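Local coordinates for protein racemase (Pseudovibrio sp. JE062, PDB 3MKC) that is a member of the mandelate racemase/muconate lactonizing enzyme family of the enolase superfamily, pairing an N-terminal capping domain with a TIM-barrel-like domain, at residues T31-V36 / K352-P357; P163-A168 / R199-H204; H171-V176 / P343-G348; E274-G279 / N307-M312; T321-I326 / L374-N379. All blocks are in the same frame, centred on the assembly; numbering follows the deposited sequence.

Contact 1 (T31-V36 / K352-P357); sequences TVVVKV and KYLVTP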
# COMPACT_ATOMS: atom_id res chain seq x y z
N THR A 31 -2.47 0.63 -14.02
CA THR A 31 -2.94 -0.26 -12.98
C THR A 31 -3.76 -1.35 -13.64
O THR A 31 -3.94 -1.37 -14.87
CB THR A 31 -3.82 0.48 -11.94
OG1 THR A 31 -4.06 -0.39 -10.83
CG2 THR A 31 -5.16 0.89 -12.55
N VAL A 32 -4.24 -2.27 -12.83
CA VAL A 32 -5.05 -3.35 -13.33
C VAL A 32 -6.25 -3.44 -12.40
O VAL A 32 -6.14 -3.92 -11.28
CB VAL A 32 -4.29 -4.68 -13.32
CG1 VAL A 32 -5.15 -5.77 -13.91
CG2 VAL A 32 -3.00 -4.52 -14.10
N VAL A 33 -7.38 -2.95 -12.87
CA VAL A 33 -8.59 -3.01 -12.07
C VAL A 33 -9.12 -4.43 -12.06
O VAL A 33 -9.12 -5.10 -13.08
CB VAL A 33 -9.69 -2.09 -12.64
CG1 VAL A 33 -10.97 -2.24 -11.82
CG2 VAL A 33 -9.22 -0.65 -12.63
N VAL A 34 -9.54 -4.89 -10.89
CA VAL A 34 -10.12 -6.21 -10.76
C VAL A 34 -11.59 -6.03 -10.41
O VAL A 34 -11.91 -5.48 -9.36
CB VAL A 34 -9.43 -7.03 -9.66
CG1 VAL A 34 -10.15 -8.37 -9.51
CG2 VAL A 34 -7.97 -7.23 -9.99
N LYS A 35 -12.47 -6.49 -11.29
CA LYS A 35 -13.90 -6.37 -11.06
C LYS A 35 -14.52 -7.75 -10.84
O LYS A 35 -14.52 -8.59 -11.74
CB LYS A 35 -14.55 -5.69 -12.27
CG LYS A 35 -16.02 -5.32 -12.11
CD LYS A 35 -16.52 -4.69 -13.41
CE LYS A 35 -17.91 -4.11 -13.30
NZ LYS A 35 -18.24 -3.30 -14.51
N VAL A 36 -15.04 -7.98 -9.64
CA VAL A 36 -15.68 -9.24 -9.30
C VAL A 36 -17.19 -8.99 -9.27
O VAL A 36 -17.67 -8.18 -8.48
CB VAL A 36 -15.21 -9.77 -7.93
CG1 VAL A 36 -15.84 -11.12 -7.64
CG2 VAL A 36 -13.69 -9.88 -7.90
N LYS A 352 -6.04 10.47 -9.71
CA LYS A 352 -7.07 11.49 -9.56
C LYS A 352 -8.45 11.18 -10.14
O LYS A 352 -9.47 11.48 -9.50
CB LYS A 352 -6.58 12.81 -10.16
CG LYS A 352 -5.39 13.44 -9.47
CD LYS A 352 -5.10 14.79 -10.11
CE LYS A 352 -4.01 15.55 -9.38
NZ LYS A 352 -3.85 16.91 -9.97
N TYR A 353 -8.50 10.59 -11.33
CA TYR A 353 -9.79 10.33 -11.98
C TYR A 353 -10.36 8.92 -12.10
O TYR A 353 -11.56 8.78 -12.37
CB TYR A 353 -9.75 10.91 -13.40
CG TYR A 353 -9.03 12.23 -13.55
CD1 TYR A 353 -9.42 13.36 -12.84
CD2 TYR A 353 -7.96 12.35 -14.44
CE1 TYR A 353 -8.77 14.59 -13.01
CE2 TYR A 353 -7.30 13.57 -14.62
CZ TYR A 353 -7.71 14.68 -13.91
OH TYR A 353 -7.06 15.88 -14.10
N LEU A 354 -9.56 7.87 -11.90
CA LEU A 354 -10.09 6.51 -12.08
C LEU A 354 -11.35 6.14 -11.30
O LEU A 354 -12.30 5.61 -11.87
CB LEU A 354 -9.01 5.46 -11.82
CG LEU A 354 -9.45 4.04 -12.15
CD1 LEU A 354 -9.86 3.94 -13.62
CD2 LEU A 354 -8.29 3.09 -11.85
N VAL A 355 -11.36 6.39 -9.99
CA VAL A 355 -12.53 6.06 -9.19
C VAL A 355 -13.06 7.26 -8.43
O VAL A 355 -12.35 8.26 -8.26
CB VAL A 355 -12.27 4.93 -8.18
CG1 VAL A 355 -12.11 3.60 -8.91
CG2 VAL A 355 -11.05 5.25 -7.34
N THR A 356 -14.30 7.15 -7.99
CA THR A 356 -14.97 8.23 -7.26
C THR A 356 -15.85 7.61 -6.18
O THR A 356 -16.34 6.49 -6.33
CB THR A 356 -15.86 9.06 -8.21
OG1 THR A 356 -16.41 10.18 -7.52
CG2 THR A 356 -16.99 8.20 -8.74
N PRO A 357 -16.07 8.33 -5.07
CA PRO A 357 -15.54 9.66 -4.76
C PRO A 357 -14.19 9.59 -4.05
O PRO A 357 -13.68 8.50 -3.79
CB PRO A 357 -16.61 10.24 -3.86
CG PRO A 357 -17.01 9.05 -3.05
CD PRO A 357 -17.09 7.93 -4.08

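Contact 2 (P163-A168 / R199-H204); sequences PLLEKA and RGILGH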
# COMPACT_ATOMS: atom_id res chain seq x y z
N PRO A 163 7.83 24.26 -1.34
CA PRO A 163 6.40 24.57 -1.43
C PRO A 163 5.48 23.42 -1.05
O PRO A 163 4.37 23.65 -0.55
CB PRO A 163 6.24 25.00 -2.89
CG PRO A 163 7.28 24.20 -3.59
CD PRO A 163 8.47 24.32 -2.66
N LEU A 164 5.93 22.19 -1.28
CA LEU A 164 5.13 21.03 -0.92
C LEU A 164 5.07 20.91 0.59
O LEU A 164 4.02 20.64 1.17
CB LEU A 164 5.72 19.75 -1.52
CG LEU A 164 5.66 19.62 -3.04
CD1 LEU A 164 6.33 18.33 -3.49
CD2 LEU A 164 4.21 19.64 -3.49
N LEU A 165 6.21 21.13 1.24
CA LEU A 165 6.29 21.06 2.69
C LEU A 165 5.47 22.18 3.34
O LEU A 165 4.77 21.95 4.33
CB LEU A 165 7.75 21.14 3.15
CG LEU A 165 8.67 19.99 2.69
CD1 LEU A 165 10.09 20.25 3.17
CD2 LEU A 165 8.15 18.67 3.25
N GLU A 166 5.55 23.38 2.78
CA GLU A 166 4.80 24.51 3.33
C GLU A 166 3.30 24.26 3.19
O GLU A 166 2.53 24.57 4.10
CB GLU A 166 5.18 25.82 2.62
CG GLU A 166 6.64 26.24 2.77
CD GLU A 166 7.01 26.66 4.18
OE1 GLU A 166 6.16 26.54 5.10
OE2 GLU A 166 8.16 27.11 4.38
N LYS A 167 2.90 23.68 2.07
CA LYS A 167 1.49 23.38 1.82
C LYS A 167 0.98 22.34 2.81
O LYS A 167 -0.15 22.43 3.29
CB LYS A 167 1.28 22.88 0.39
CG LYS A 167 -0.19 22.68 0.02
CD LYS A 167 -0.35 22.33 -1.45
CE LYS A 167 -1.81 22.18 -1.82
NZ LYS A 167 -1.99 21.91 -3.28
N ALA A 168 1.81 21.35 3.11
CA ALA A 168 1.43 20.30 4.04
C ALA A 168 1.14 20.91 5.40
O ALA A 168 0.18 20.54 6.07
CB ALA A 168 2.54 19.25 4.17
N ARG A 199 14.14 19.31 6.95
CA ARG A 199 13.58 19.30 8.29
C ARG A 199 13.52 20.74 8.80
O ARG A 199 12.62 21.11 9.54
CB ARG A 199 14.45 18.46 9.22
CG ARG A 199 14.08 18.59 10.70
CD ARG A 199 12.62 18.25 10.93
NE ARG A 199 12.44 16.97 11.60
CZ ARG A 199 11.26 16.45 11.91
NH1 ARG A 199 10.14 17.10 11.62
NH2 ARG A 199 11.19 15.27 12.53
N GLY A 200 14.50 21.55 8.39
CA GLY A 200 14.53 22.94 8.81
C GLY A 200 13.32 23.68 8.27
O GLY A 200 12.72 24.50 8.96
N ILE A 201 12.97 23.38 7.02
CA ILE A 201 11.82 23.99 6.36
C ILE A 201 10.52 23.50 6.98
O ILE A 201 9.65 24.30 7.33
CB ILE A 201 11.79 23.63 4.86
CG1 ILE A 201 13.02 24.18 4.16
CG2 ILE A 201 10.50 24.14 4.22
CD1 ILE A 201 13.14 23.78 2.70
N LEU A 202 10.40 22.19 7.11
CA LEU A 202 9.20 21.56 7.65
C LEU A 202 8.90 21.88 9.12
O LEU A 202 7.75 22.07 9.50
CB LEU A 202 9.29 20.04 7.48
CG LEU A 202 8.08 19.25 7.98
CD1 LEU A 202 6.84 19.65 7.18
CD2 LEU A 202 8.35 17.75 7.86
N GLY A 203 9.94 21.94 9.93
CA GLY A 203 9.74 22.20 11.35
C GLY A 203 9.67 20.86 12.04
O GLY A 203 9.58 19.82 11.37
N HIS A 204 9.71 20.86 13.36
CA HIS A 204 9.67 19.61 14.12
C HIS A 204 8.28 19.18 14.57
O HIS A 204 8.11 18.09 15.11
CB HIS A 204 10.61 19.71 15.32
CG HIS A 204 12.05 19.48 14.99
ND1 HIS A 204 12.68 18.27 15.20
CD2 HIS A 204 12.98 20.30 14.44
CE1 HIS A 204 13.94 18.36 14.80
NE2 HIS A 204 14.15 19.58 14.34

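Contact 3 (H171-V176 / P343-G348); sequences HNIRAV and PEFCDG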
# COMPACT_ATOMS: atom_id res chain seq x y z
N HIS A 171 -2.13 22.68 5.55
CA HIS A 171 -3.28 21.78 5.64
C HIS A 171 -3.20 20.91 6.88
O HIS A 171 -3.91 19.91 6.99
CB HIS A 171 -3.35 20.87 4.41
CG HIS A 171 -3.72 21.58 3.15
ND1 HIS A 171 -2.95 22.58 2.60
CD2 HIS A 171 -4.76 21.40 2.30
CE1 HIS A 171 -3.50 22.99 1.47
NE2 HIS A 171 -4.60 22.29 1.27
N ASN A 172 -2.33 21.29 7.81
CA ASN A 172 -2.15 20.54 9.05
C ASN A 172 -1.95 19.04 8.85
O ASN A 172 -2.51 18.22 9.58
CB ASN A 172 -3.33 20.76 10.00
CG ASN A 172 -3.42 22.19 10.49
OD1 ASN A 172 -2.43 22.77 10.94
ND2 ASN A 172 -4.61 22.77 10.41
N ILE A 173 -1.15 18.67 7.85
CA ILE A 173 -0.85 17.27 7.60
C ILE A 173 0.07 16.85 8.75
O ILE A 173 1.08 17.50 9.01
CB ILE A 173 -0.12 17.07 6.25
CG1 ILE A 173 -1.01 17.54 5.10
CG2 ILE A 173 0.26 15.61 6.07
CD1 ILE A 173 -2.37 16.88 5.06
N ARG A 174 -0.29 15.77 9.43
CA ARG A 174 0.49 15.31 10.58
C ARG A 174 1.86 14.72 10.28
O ARG A 174 2.72 14.70 11.16
CB ARG A 174 -0.33 14.30 11.38
CG ARG A 174 -1.73 14.77 11.75
CD ARG A 174 -1.68 15.98 12.66
NE ARG A 174 -3.02 16.43 13.05
CZ ARG A 174 -3.82 15.78 13.89
NH1 ARG A 174 -3.43 14.64 14.45
NH2 ARG A 174 -5.02 16.27 14.17
N ALA A 175 2.07 14.24 9.06
CA ALA A 175 3.36 13.65 8.70
C ALA A 175 3.54 13.56 7.19
O ALA A 175 2.58 13.37 6.45
CB ALA A 175 3.49 12.26 9.33
N VAL A 176 4.79 13.70 6.75
CA VAL A 176 5.11 13.64 5.34
C VAL A 176 6.38 12.82 5.11
O VAL A 176 7.22 12.71 6.00
CB VAL A 176 5.33 15.05 4.75
CG1 VAL A 176 4.05 15.87 4.88
CG2 VAL A 176 6.48 15.74 5.48
N PRO A 343 -4.60 13.85 -3.82
CA PRO A 343 -4.73 14.56 -5.10
C PRO A 343 -4.15 15.97 -5.13
O PRO A 343 -3.61 16.40 -6.15
CB PRO A 343 -6.24 14.56 -5.35
CG PRO A 343 -6.68 13.29 -4.70
CD PRO A 343 -5.91 13.32 -3.40
N GLU A 344 -4.26 16.69 -4.02
CA GLU A 344 -3.73 18.05 -3.96
C GLU A 344 -2.26 18.07 -3.56
O GLU A 344 -1.65 19.13 -3.42
CB GLU A 344 -4.54 18.90 -2.98
CG GLU A 344 -5.98 19.14 -3.41
CD GLU A 344 -6.77 19.99 -2.42
OE1 GLU A 344 -6.36 21.14 -2.15
OE2 GLU A 344 -7.79 19.49 -1.90
N PHE A 345 -1.69 16.88 -3.38
CA PHE A 345 -0.29 16.75 -2.98
C PHE A 345 0.46 15.77 -3.86
O PHE A 345 1.37 15.08 -3.40
CB PHE A 345 -0.20 16.29 -1.52
CG PHE A 345 -0.57 17.36 -0.53
CD1 PHE A 345 0.39 18.26 -0.08
CD2 PHE A 345 -1.87 17.47 -0.07
CE1 PHE A 345 0.04 19.26 0.82
CE2 PHE A 345 -2.22 18.47 0.83
CZ PHE A 345 -1.26 19.37 1.28
N CYS A 346 0.07 15.70 -5.13
CA CYS A 346 0.73 14.79 -6.06
C CYS A 346 0.20 14.98 -7.47
O CYS A 346 -0.82 15.63 -7.69
CB CYS A 346 0.47 13.34 -5.65
SG CYS A 346 -1.15 12.72 -6.19
N ASP A 347 0.92 14.42 -8.43
CA ASP A 347 0.52 14.49 -9.82
C ASP A 347 0.25 13.06 -10.25
O ASP A 347 1.02 12.15 -9.93
CB ASP A 347 1.62 15.11 -10.68
CG ASP A 347 1.85 16.57 -10.36
OD1 ASP A 347 0.86 17.31 -10.21
OD2 ASP A 347 3.03 16.98 -10.26
N GLY A 348 -0.84 12.86 -10.97
CA GLY A 348 -1.19 11.53 -11.43
C GLY A 348 -2.65 11.48 -11.82
O GLY A 348 -3.53 11.32 -10.97

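Contact 4 (E274-G279 / N307-M312); sequences EWITKG and NNVQVM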
# COMPACT_ATOMS: atom_id res chain seq x y z
N GLU A 274 9.83 -13.15 8.04
CA GLU A 274 11.28 -13.16 7.97
C GLU A 274 11.81 -11.73 8.18
O GLU A 274 12.85 -11.53 8.81
CB GLU A 274 11.75 -13.73 6.62
CG GLU A 274 13.26 -13.80 6.47
CD GLU A 274 13.71 -14.43 5.16
OE1 GLU A 274 12.97 -14.33 4.16
OE2 GLU A 274 14.82 -15.02 5.14
N TRP A 275 11.10 -10.74 7.66
CA TRP A 275 11.54 -9.36 7.88
C TRP A 275 11.49 -9.04 9.36
O TRP A 275 12.35 -8.33 9.88
CB TRP A 275 10.64 -8.38 7.14
CG TRP A 275 11.03 -8.17 5.72
CD1 TRP A 275 10.52 -8.81 4.63
CD2 TRP A 275 12.02 -7.26 5.23
NE1 TRP A 275 11.12 -8.34 3.49
CE2 TRP A 275 12.05 -7.40 3.83
CE3 TRP A 275 12.89 -6.35 5.85
CZ2 TRP A 275 12.92 -6.65 3.02
CZ3 TRP A 275 13.76 -5.60 5.04
CH2 TRP A 275 13.76 -5.76 3.65
N ILE A 276 10.49 -9.56 10.05
CA ILE A 276 10.36 -9.30 11.48
C ILE A 276 11.47 -9.96 12.31
O ILE A 276 12.17 -9.29 13.06
CB ILE A 276 9.00 -9.79 12.03
CG1 ILE A 276 7.87 -8.90 11.52
CG2 ILE A 276 9.03 -9.80 13.56
CD1 ILE A 276 6.50 -9.40 11.92
N THR A 277 11.61 -11.27 12.17
CA THR A 277 12.60 -11.99 12.97
C THR A 277 14.05 -11.89 12.52
O THR A 277 14.95 -11.81 13.36
CB THR A 277 12.23 -13.49 13.08
OG1 THR A 277 12.31 -14.09 11.78
CG2 THR A 277 10.83 -13.65 13.63
N LYS A 278 14.29 -11.91 11.22
CA LYS A 278 15.67 -11.83 10.71
C LYS A 278 16.08 -10.39 10.43
O LYS A 278 17.21 -9.99 10.72
CB LYS A 278 15.82 -12.66 9.43
CG LYS A 278 17.26 -12.80 8.97
CD LYS A 278 17.36 -13.34 7.55
CE LYS A 278 18.18 -14.62 7.49
NZ LYS A 278 17.46 -15.79 8.09
N GLY A 279 15.16 -9.62 9.86
CA GLY A 279 15.46 -8.24 9.56
C GLY A 279 15.38 -7.38 10.81
O GLY A 279 16.01 -6.32 10.87
N ASN A 307 4.81 -8.74 17.79
CA ASN A 307 6.27 -8.60 17.77
C ASN A 307 6.75 -7.15 17.88
O ASN A 307 7.91 -6.85 17.60
CB ASN A 307 6.83 -9.24 16.49
CG ASN A 307 6.76 -10.76 16.53
OD1 ASN A 307 7.62 -11.41 17.12
ND2 ASN A 307 5.74 -11.33 15.89
N ASN A 308 5.85 -6.25 18.30
CA ASN A 308 6.19 -4.84 18.46
C ASN A 308 6.69 -4.19 17.17
O ASN A 308 7.63 -3.39 17.17
CB ASN A 308 7.24 -4.67 19.55
CG ASN A 308 6.79 -5.25 20.87
OD1 ASN A 308 5.87 -4.73 21.52
ND2 ASN A 308 7.42 -6.34 21.28
N VAL A 309 6.03 -4.53 16.07
CA VAL A 309 6.37 -4.01 14.76
C VAL A 309 5.17 -3.27 14.17
O VAL A 309 4.07 -3.80 14.15
CB VAL A 309 6.78 -5.16 13.81
CG1 VAL A 309 6.93 -4.66 12.39
CG2 VAL A 309 8.08 -5.78 14.30
N GLN A 310 5.40 -2.05 13.71
CA GLN A 310 4.34 -1.25 13.11
C GLN A 310 4.16 -1.63 11.66
O GLN A 310 5.08 -2.13 11.02
CB GLN A 310 4.69 0.24 13.16
CG GLN A 310 4.96 0.78 14.54
CD GLN A 310 5.02 2.30 14.54
OE1 GLN A 310 5.43 2.92 13.56
NE2 GLN A 310 4.62 2.91 15.65
N VAL A 311 2.96 -1.39 11.14
CA VAL A 311 2.70 -1.67 9.73
C VAL A 311 2.07 -0.44 9.11
O VAL A 311 1.08 0.09 9.61
CB VAL A 311 1.75 -2.85 9.53
CG1 VAL A 311 1.53 -3.08 8.03
CG2 VAL A 311 2.33 -4.11 10.17
N MSE A 312 2.68 0.03 8.02
CA MSE A 312 2.18 1.17 7.26
C MSE A 312 2.32 0.65 5.84
O MSE A 312 3.36 0.81 5.21
CB MSE A 312 3.06 2.40 7.46
CG MSE A 312 2.94 3.03 8.85
SE MSE A 312 3.79 4.74 8.97
CE MSE A 312 3.57 4.99 10.83

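Contact 5 (T321-I326 / L374-N379); sequences TSAAAI and LGIDLN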
# COMPACT_ATOMS: atom_id res chain seq x y z
N THR A 321 -6.91 1.66 -4.19
CA THR A 321 -6.07 1.27 -3.07
C THR A 321 -6.14 2.30 -1.94
O THR A 321 -6.10 1.94 -0.76
CB THR A 321 -4.60 1.07 -3.53
OG1 THR A 321 -4.55 -0.01 -4.46
CG2 THR A 321 -3.69 0.76 -2.34
N SER A 322 -6.27 3.58 -2.29
CA SER A 322 -6.37 4.61 -1.25
C SER A 322 -7.60 4.35 -0.38
O SER A 322 -7.58 4.60 0.83
CB SER A 322 -6.46 6.01 -1.87
OG SER A 322 -5.19 6.45 -2.33
N ALA A 323 -8.67 3.86 -0.99
CA ALA A 323 -9.89 3.56 -0.25
C ALA A 323 -9.64 2.39 0.70
O ALA A 323 -10.03 2.43 1.88
CB ALA A 323 -11.03 3.23 -1.20
N ALA A 324 -9.00 1.35 0.19
CA ALA A 324 -8.71 0.18 1.00
C ALA A 324 -7.82 0.58 2.17
O ALA A 324 -8.00 0.08 3.28
CB ALA A 324 -8.01 -0.90 0.16
N ALA A 325 -6.90 1.50 1.91
CA ALA A 325 -5.96 1.97 2.93
C ALA A 325 -6.67 2.63 4.11
O ALA A 325 -6.27 2.46 5.26
CB ALA A 325 -4.95 2.95 2.31
N ILE A 326 -7.71 3.40 3.83
CA ILE A 326 -8.44 4.05 4.92
C ILE A 326 -9.18 2.99 5.74
O ILE A 326 -9.20 3.04 6.97
CB ILE A 326 -9.45 5.08 4.39
CG1 ILE A 326 -8.70 6.27 3.78
CG2 ILE A 326 -10.37 5.56 5.51
CD1 ILE A 326 -9.59 7.29 3.10
N LEU A 374 -15.89 -0.72 -0.21
CA LEU A 374 -14.80 0.25 -0.22
C LEU A 374 -15.27 1.66 -0.53
O LEU A 374 -14.48 2.60 -0.49
CB LEU A 374 -13.73 -0.18 -1.23
CG LEU A 374 -12.94 -1.43 -0.81
CD1 LEU A 374 -11.95 -1.80 -1.89
CD2 LEU A 374 -12.22 -1.16 0.51
N GLY A 375 -16.55 1.80 -0.83
CA GLY A 375 -17.10 3.11 -1.11
C GLY A 375 -16.52 3.79 -2.33
O GLY A 375 -16.15 4.97 -2.29
N ILE A 376 -16.45 3.07 -3.44
CA ILE A 376 -15.92 3.63 -4.67
C ILE A 376 -16.57 3.02 -5.89
O ILE A 376 -17.19 1.96 -5.82
CB ILE A 376 -14.40 3.40 -4.80
CG1 ILE A 376 -14.10 1.91 -4.62
CG2 ILE A 376 -13.64 4.26 -3.80
CD1 ILE A 376 -12.63 1.56 -4.82
N ASP A 377 -16.42 3.71 -7.01
CA ASP A 377 -16.95 3.23 -8.27
C ASP A 377 -16.10 3.78 -9.41
O ASP A 377 -15.48 4.84 -9.29
CB ASP A 377 -18.41 3.64 -8.45
CG ASP A 377 -19.19 2.65 -9.31
OD1 ASP A 377 -18.57 1.70 -9.84
OD2 ASP A 377 -20.41 2.83 -9.45
N LEU A 378 -16.08 3.05 -10.52
CA LEU A 378 -15.31 3.46 -11.68
C LEU A 378 -15.90 4.67 -12.37
O LEU A 378 -17.12 4.80 -12.50
CB LEU A 378 -15.23 2.32 -12.69
CG LEU A 378 -14.45 1.06 -12.31
CD1 LEU A 378 -14.68 -0.00 -13.37
CD2 LEU A 378 -12.97 1.40 -12.19
N ASN A 379 -15.01 5.55 -12.83
CA ASN A 379 -15.41 6.73 -13.56
C ASN A 379 -15.42 6.31 -15.03
O ASN A 379 -14.39 6.36 -15.71
CB ASN A 379 -14.40 7.85 -13.33
CG ASN A 379 -14.68 9.07 -14.16
OD1 ASN A 379 -15.61 9.08 -14.96
ND2 ASN A 379 -13.86 10.10 -13.99

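Contact 1 (T31-V36 / K352-P357)
At the seam between the N-terminal capping domain and the C-terminal part of the chain, Leu354 meets Thr31 and Val33 of strand 29-38, the middle strand of a three-stranded antiparallel sheet. One methyl does all the touching. Leu354 CD2 lies 3.9 Å from Thr31 CG2, and Leu354 CD2 is likewise 3.9 Å from Val33 CG2, so it rests between two methyls from alternate residues on the same strand face. Thr31 and Leu354 meet tip to tip, whereas Val33 and Leu354 slide past one another in opposite directions. The backbones stay well apart, with Val33 CA and Leu354 CA separated by 9.6 Å; with CG anti to its own N (chi1 -173°), the Leu354 side chain spans the gap.

Thr31 divides its two branches. Its methyl takes the position between the backbone N and carbonyl carbon and faces Leu354, while OG1 (chi1 -170°) is hydrogen-bonded to Glu47 on the neighbouring strand 43-48. Ile320 touches Val33 and Thr318 touches Leu354, adding to the packing round the methyls. On the other face of the strand, Val34 packs on Ile110 of helix 102-122. No hydrogen bond crosses the contact, and just 84 Å² is buried: a small, wholly apolar join of the sort expected in the enolase superfamily, where C-terminal residues pack back on the N-terminal capping domain.

Contact 2 (P163-A168 / R199-H204)
Leu165 and Ile201 cross at about a right angle, and the Leu165 CD1 methyl touches the branch point of its partner: it is 4.1 Å from both Ile201 CB and Ile201 CG2. The other methyl of Leu165 serves the next residue along, with Leu165 CD2 at 4.3 Å from Leu202 CD1. That same Leu202 CD1 also lies against the backbone, 4.2 Å from Leu165 O. At the exposed Glu166 a carboxylate oxygen meets the branch methyl: Glu166 OE2 comes within 3.8 Å of Ile201 CG2, brought there by the bend of the Glu166 chain at chi2 (-68°). This is van der Waals contact, and no hydrogen bond spans the two segments.

The approach is close, with Leu165 CA and Leu202 CA 5.8 Å apart. On the barrel side, Leu165 and Leu202 both touch Val176 of strand 175-179. Lys169 adds a polar tie, its NZ bonding to Ile201 O.

Farther out, the end of helix 188-202 is fixed by Arg199. Its NH1 donates to Gly203 O at 2.8 Å, a bent bond (140° at the hydrogen) with the oxygen 21° out of the guanidinium plane. The chain leaves the helix at Gly203 with positive phi, and Arg199 also bonds through NH1 to Thr206 O and through NE to Leu232 O, tethering this turn to later parts of the chain. Two adjacent helices packed side by side over the strand that links them in sequence are as found in the helical coat of a TIM-like beta/alpha barrel, the fold of this domain.

Contact 3 (H171-V176 / P343-G348)
An edge-to-face (T-shaped) aromatic pair, His171 with Phe345, joins two loops of the TIM-like barrel domain: the turn leading from helix 154-170 to strand 175-179, and the loop between strand 339-340 and helix 349-353. Phe345 supplies the edge and His171 the face. The ring centroids are 5.2 Å apart and the planes stand at 82°, close to perpendicular. The leading atom is Phe345 CZ, 3.8 Å from His171 CG and displaced toward the rim of the imidazole rather than centred on it; Phe345 CE2 follows at 4.1 Å from His171 CD2.

The imidazole sits just where the helix ends. Asn172, with positive phi, is the C-prime residue of a Schellman motif in which Ile173 N bonds to Ala168 O and Asn172 N to Lys169 O. His171 CG lies beside its backbone N, anti to the carbonyl carbon (chi1 -70°), directing the ring to Phe345, and ND1 turns back to bond Lys167 O, which restrains the ring's rotation. Lys167 also reaches the opposing loop, making a cation-pi contact with Phe345 and a hydrogen bond from NZ to Glu344 O, so one residue steadies both members of the pair.

At exposed Glu344, the side chain crosses that of His171 at about a right angle, with carboxylate and ring planes 81° apart. His171 NE2 and Glu344 OE1 are 4.0 Å apart, too far for a bond. On the buried side, Ile173, which also packs on Leu142 of strand 137-143, completes the contact by setting its CG1 4.2 Å from Phe345 CZ.

Contact 4 (E274-G279 / N307-M312)
Glu274 O accepts two backbone N-H groups, from Lys278 N at 2.8 Å and from Gly279 N at 3.2 Å, and so secures the turn that carries Ile276 against Asn307 and Val309. Across the contact there are no polar bonds; Ile276 does the work with two branches. Its CG2, anti to the backbone N, lies against the stem of the amide side chain, 3.7 Å from Asn307 CB and 3.9 Å from Asn307 CG, the two side chains crossing at about a right angle. Val309 CG2 is 4.2 Å from both Ile276 CG1 and Ile276 CG2, which means that CG2 touches both partners.

Asn307 and Val309 flank Asn308, the C-prime residue, with positive phi, of the Schellman motif that ends helix 293-306; Val309 N bonds back to Ala304 O. Asn307 ND2 is held by Met303 O. Ile276 and Val309 both reach Leu284 of strand 283-284, so neighbouring helices and their strand share this apolar patch of the barrel.

The chemistry implies a graded boundary: Ile276 and Val309 are buried, while exposed Asn307 lends carbon atoms to cover the isoleucine methyl and satisfies its amide nitrogen on its own helix.

Contact 5 (T321-I326 / L374-N379)
Ala323 and Leu374 carry most of this contact, with Ala324 next to them on helix 319-331. Ala323 CB is met by backbone and side chain alike: it sits 3.6 Å from Leu374 O, 4.3 Å from Leu374 CB and 3.8 Å from Ile376 CG2. Its small size lets the chain come near, Ala323 CA and Leu374 CA being 5.9 Å apart. Leu374 then reaches along the helix surface, where its CD2 lies 3.8 Å from Ala324 CA and 4.2 Å from Ala324 CB, in van der Waals contact with the backbone more closely than with the methyl.

Between the two contact residues of segment 374-379, Gly375 turns the chain with positive phi, and Leu374 and Ile376 on its two sides both point toward the helix. Ile376 places CG1 between its backbone N and carbonyl carbon (chi1 53°), which leaves CG2 to meet Ala323.

Leu374 is fixed from outside as well: its N bonds to Asp116 OD1, and Met112 of helix 102-122 touches both Leu374 and Ala324. Farther on, Asp377 OD1 is bonded by Tyr43 OH and also receives Leu378 N at 2.9 Å, from above the carboxylate plane. Alanines on a barrel-domain helix, covered by a returning C-terminal segment that also bonds to N-terminal residues, are consistent with the enolase superfamily, in which the C-terminal end of the chain contributes to the capping domain.

Overall arrangement
From the N terminus, contact 1 opens on strand 29-38 and closes only at 352-357, so contacts 2, 3 and 4 all fall within its span. Contact 2 links neighbouring helices 154-170 and 188-202. Contact 3 starts between the two segments of contact 2 and therefore crosses it; the two touch where Lys167 and Ala168 meet the Phe345 ring. Contact 4, lying within contact 3, closes a short loop on the barrel, on the opposite side of the chain's centre from contacts 1 and 5. Contact 5 crosses both 1 and 3. It meets contact 1 through paired strands 355-356 and 377-378, tying the C-terminal end to the capping domain.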